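Local coordinates for protein enoyl-CoA hydratase (Mycobacterium thermoresistibile, PDB 3T3W) that probably catalyses the hydration of enoyl-CoA thioesters in lipid metabolism, as a member of the crotonase superfamily, at residues Met157-Val162 with Thr254-Ala259. Sequence-based numbering, arbitrary orientation.
Unlike the reference sequence in segment 157-162: Asp158 (reference Gly). With ZN (zinc ion), chain T.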
ATOM      1  N   MET F 157      20.372 -22.467   9.996  1.00 16.36           N
ATOM      2  CA  MET F 157      20.023 -23.502   9.027  1.00 18.27           C
ATOM      3  C   MET F 157      19.883 -22.969   7.595  1.00 17.27           C
ATOM      4  O   MET F 157      19.348 -23.659   6.752  1.00 19.65           O
ATOM      5  CB  MET F 157      18.698 -24.152   9.419  1.00 21.12           C
ATOM      6  CG  MET F 157      18.741 -24.907  10.708  1.00 26.17           C
ATOM      7  SD  MET F 157      17.087 -25.575  11.059  1.00 35.87           S
ATOM      8  CE  MET F 157      17.474 -26.508  12.552  1.00 35.90           C
ATOM      9  N   ASP F 158      20.364 -21.756   7.354  1.00 15.87           N
ATOM     10  CA  ASP F 158      20.370 -21.101   6.046  0.50 16.41           C
ATOM     11  C   ASP F 158      19.054 -20.520   5.582  1.00 15.57           C
ATOM     12  O   ASP F 158      18.867 -20.285   4.391  1.00 15.56           O
ATOM     13  CB  ASP F 158      21.024 -21.948   4.947  0.50 18.21           C
ATOM     14  CG  ASP F 158      22.392 -21.389   4.555  0.50 19.79           C
ATOM     15  OD1 ASP F 158      22.507 -20.347   3.818  0.50 20.85           O
ATOM     16  OD2 ASP F 158      23.337 -21.964   5.074  0.50 20.31           O
ATOM     17  N   ILE F 159      18.170 -20.207   6.520  1.00 13.98           N
ATOM     18  CA  ILE F 159      16.866 -19.704   6.181  1.00 13.53           C
ATOM     19  C   ILE F 159      16.617 -18.344   6.822  1.00 12.20           C
ATOM     20  O   ILE F 159      16.991 -18.137   7.979  1.00 11.79           O
ATOM     21  CB  ILE F 159      15.778 -20.671   6.731  1.00 14.14           C
ATOM     22  CG1 ILE F 159      16.051 -22.106   6.314  1.00 15.97           C
ATOM     23  CG2 ILE F 159      14.402 -20.232   6.269  1.00 13.98           C
ATOM     24  CD1 ILE F 159      16.043 -22.309   4.828  1.00 15.07           C
ATOM     25  N   GLY F 160      15.993 -17.416   6.094  1.00 11.07           N
ATOM     26  CA  GLY F 160      15.791 -16.075   6.590  1.00 10.49           C
ATOM     27  C   GLY F 160      14.564 -15.872   7.481  1.00 10.34           C
ATOM     28  O   GLY F 160      13.646 -15.124   7.098  1.00 10.93           O
ATOM     29  N   GLY F 161      14.503 -16.580   8.604  1.00  9.46           N
ATOM     30  CA  GLY F 161      13.340 -16.507   9.486  1.00  9.57           C
ATOM     31  C   GLY F 161      12.312 -17.552   9.074  1.00  9.29           C
ATOM     32  O   GLY F 161      12.316 -18.049   7.921  1.00  9.17           O
ATOM     33  N   VAL F 162      11.392 -17.857   9.977  1.00  9.45           N
ATOM     34  CA  VAL F 162      10.334 -18.862   9.686  1.00  8.99           C
ATOM     35  C   VAL F 162       9.344 -18.374   8.622  1.00 10.04           C
ATOM     36  O   VAL F 162       9.381 -17.199   8.153  1.00 10.03           O
ATOM     37  CB  VAL F 162       9.592 -19.281  10.972  1.00  9.35           C
ATOM     38  CG1 VAL F 162      10.569 -20.029  11.921  1.00  9.36           C
ATOM     39  CG2 VAL F 162       8.971 -18.056  11.666  1.00  8.98           C
ATOM     40  N   THR F 254      13.398 -19.234  -0.911  1.00  9.04           N
ATOM     41  CA  THR F 254      14.717 -19.118  -1.561  1.00  9.27           C
ATOM     42  C   THR F 254      15.812 -19.686  -0.632  1.00  9.51           C
ATOM     43  O   THR F 254      16.885 -20.097  -1.116  1.00  9.81           O
ATOM     44  CB  THR F 254      15.114 -17.677  -1.993  1.00  9.37           C
ATOM     45  OG1 THR F 254      15.333 -16.836  -0.832  1.00  9.17           O
ATOM     46  CG2 THR F 254      14.046 -17.098  -2.934  1.00  9.03           C
ATOM     47  N   GLY F 255      15.563 -19.677   0.679  1.00  9.33           N
ATOM     48  CA  GLY F 255      16.508 -20.290   1.638  1.00  9.57           C
ATOM     49  C   GLY F 255      16.583 -21.767   1.455  1.00  9.55           C
ATOM     50  O   GLY F 255      17.679 -22.384   1.368  1.00  9.91           O
ATOM     51  N   HIS F 256      15.409 -22.366   1.359  1.00 10.05           N
ATOM     52  CA  HIS F 256      15.349 -23.791   1.072  1.00 10.34           C
ATOM     53  C   HIS F 256      15.987 -24.115  -0.249  1.00 10.78           C
ATOM     54  O   HIS F 256      16.709 -25.119  -0.357  1.00 10.61           O
ATOM     55  CB  HIS F 256      13.927 -24.332   1.049  1.00 10.40           C
ATOM     56  CG  HIS F 256      13.288 -24.418   2.399  1.00 10.86           C
ATOM     57  ND1 HIS F 256      13.842 -25.148   3.417  1.00 11.79           N
ATOM     58  CD2 HIS F 256      12.143 -23.847   2.912  1.00 10.37           C
ATOM     59  CE1 HIS F 256      13.052 -25.059   4.496  1.00 12.11           C
ATOM     60  NE2 HIS F 256      12.009 -24.281   4.199  1.00 10.65           N
ATOM     61  N   GLY F 257      15.706 -23.301  -1.269  1.00 10.48           N
ATOM     62  CA  GLY F 257      16.292 -23.488  -2.580  1.00 11.11           C
ATOM     63  C   GLY F 257      17.803 -23.448  -2.532  1.00 11.21           C
ATOM     64  O   GLY F 257      18.512 -24.292  -3.124  1.00 11.97           O
ATOM     65  N   ASN F 258      18.333 -22.502  -1.785  1.00 11.16           N
ATOM     66  CA  ASN F 258      19.777 -22.443  -1.683  1.00 11.60           C
ATOM     67  C   ASN F 258      20.384 -23.609  -0.903  1.00 12.69           C
ATOM     68  O   ASN F 258      21.422 -24.184  -1.310  1.00 14.46           O
ATOM     69  CB  ASN F 258      20.229 -21.144  -1.055  1.00 11.08           C
ATOM     70  CG  ASN F 258      21.726 -20.957  -1.135  1.00 11.45           C
ATOM     71  OD1 ASN F 258      22.280 -20.962  -2.212  1.00 11.60           O
ATOM     72  ND2 ASN F 258      22.380 -20.784   0.018  1.00 11.49           N
ATOM     73  N   ALA F 259      19.766 -23.977   0.203  1.00 13.41           N
ATOM     74  CA  ALA F 259      20.265 -25.089   1.052  1.00 14.93           C
ATOM     75  C   ALA F 259      20.304 -26.377   0.247  1.00 16.54           C
ATOM     76  O   ALA F 259      21.282 -27.151   0.319  1.00 17.08           O
ATOM     77  CB  ALA F 259      19.376 -25.259   2.274  1.00 14.99           C
TER
HETATM   78 ZN    ZN T 301      10.532 -23.783   5.620  1.00 11.01          ZN
HETATM   79  O   HOH W   1      20.182 -20.048   2.301  1.00 26.13           O
HETATM   80  O   HOH W   2      11.838 -24.117   7.248  1.00 11.42           O
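Ile159 packs against Gly255 and His256 where, in this crotonase-fold subunit, the loop between strand 149-151 and helix 167-171 meets helix 241-263, a worked example of how a loop residue can cover the face of a metal-binding histidine. Apolar contact comes first. Ile159 CD1 reaches the helix backbone, 3.5 Å from Gly255 C, and also makes a CH-pi contact over one face of the imidazole, 4.1 Å from the His256 ring centroid and 21° off the ring normal. CG1 of Ile159 sits beside the backbone N (chi1 -51°) and anti to the carbonyl carbon, which turns the CD1 branch toward the helix. Gly255, with no side chain, lets its CA come 3.6 Å from Asp158 O and Ile159 CD1 come close to its carbonyl carbon.

Polar contact is indirect. No hydrogen bond joins the segments; Asp158 OD1 and Asn258 ND2 stay 3.8 Å apart, carboxylate and amide planes turned 57° to each other. A water between them lies 2.8 Å from Asp158 OD1 in the conformer described and accepts a long bond of 3.3 Å from Asn258 ND2, while Asn258 OD1 is bonded to Glu96 N of a neighbouring subunit.

Metal binding completes the account. Glu102, Glu163 and His252 share the zinc with His256, whose ND1 is hydrogen-bonded to Pro266 O; this bond and the metal together should hold the ring's rotation. On its other nitrogen, His256 NE2 holds the zinc ion at 2.1 Å, and a water binds the metal at the same distance.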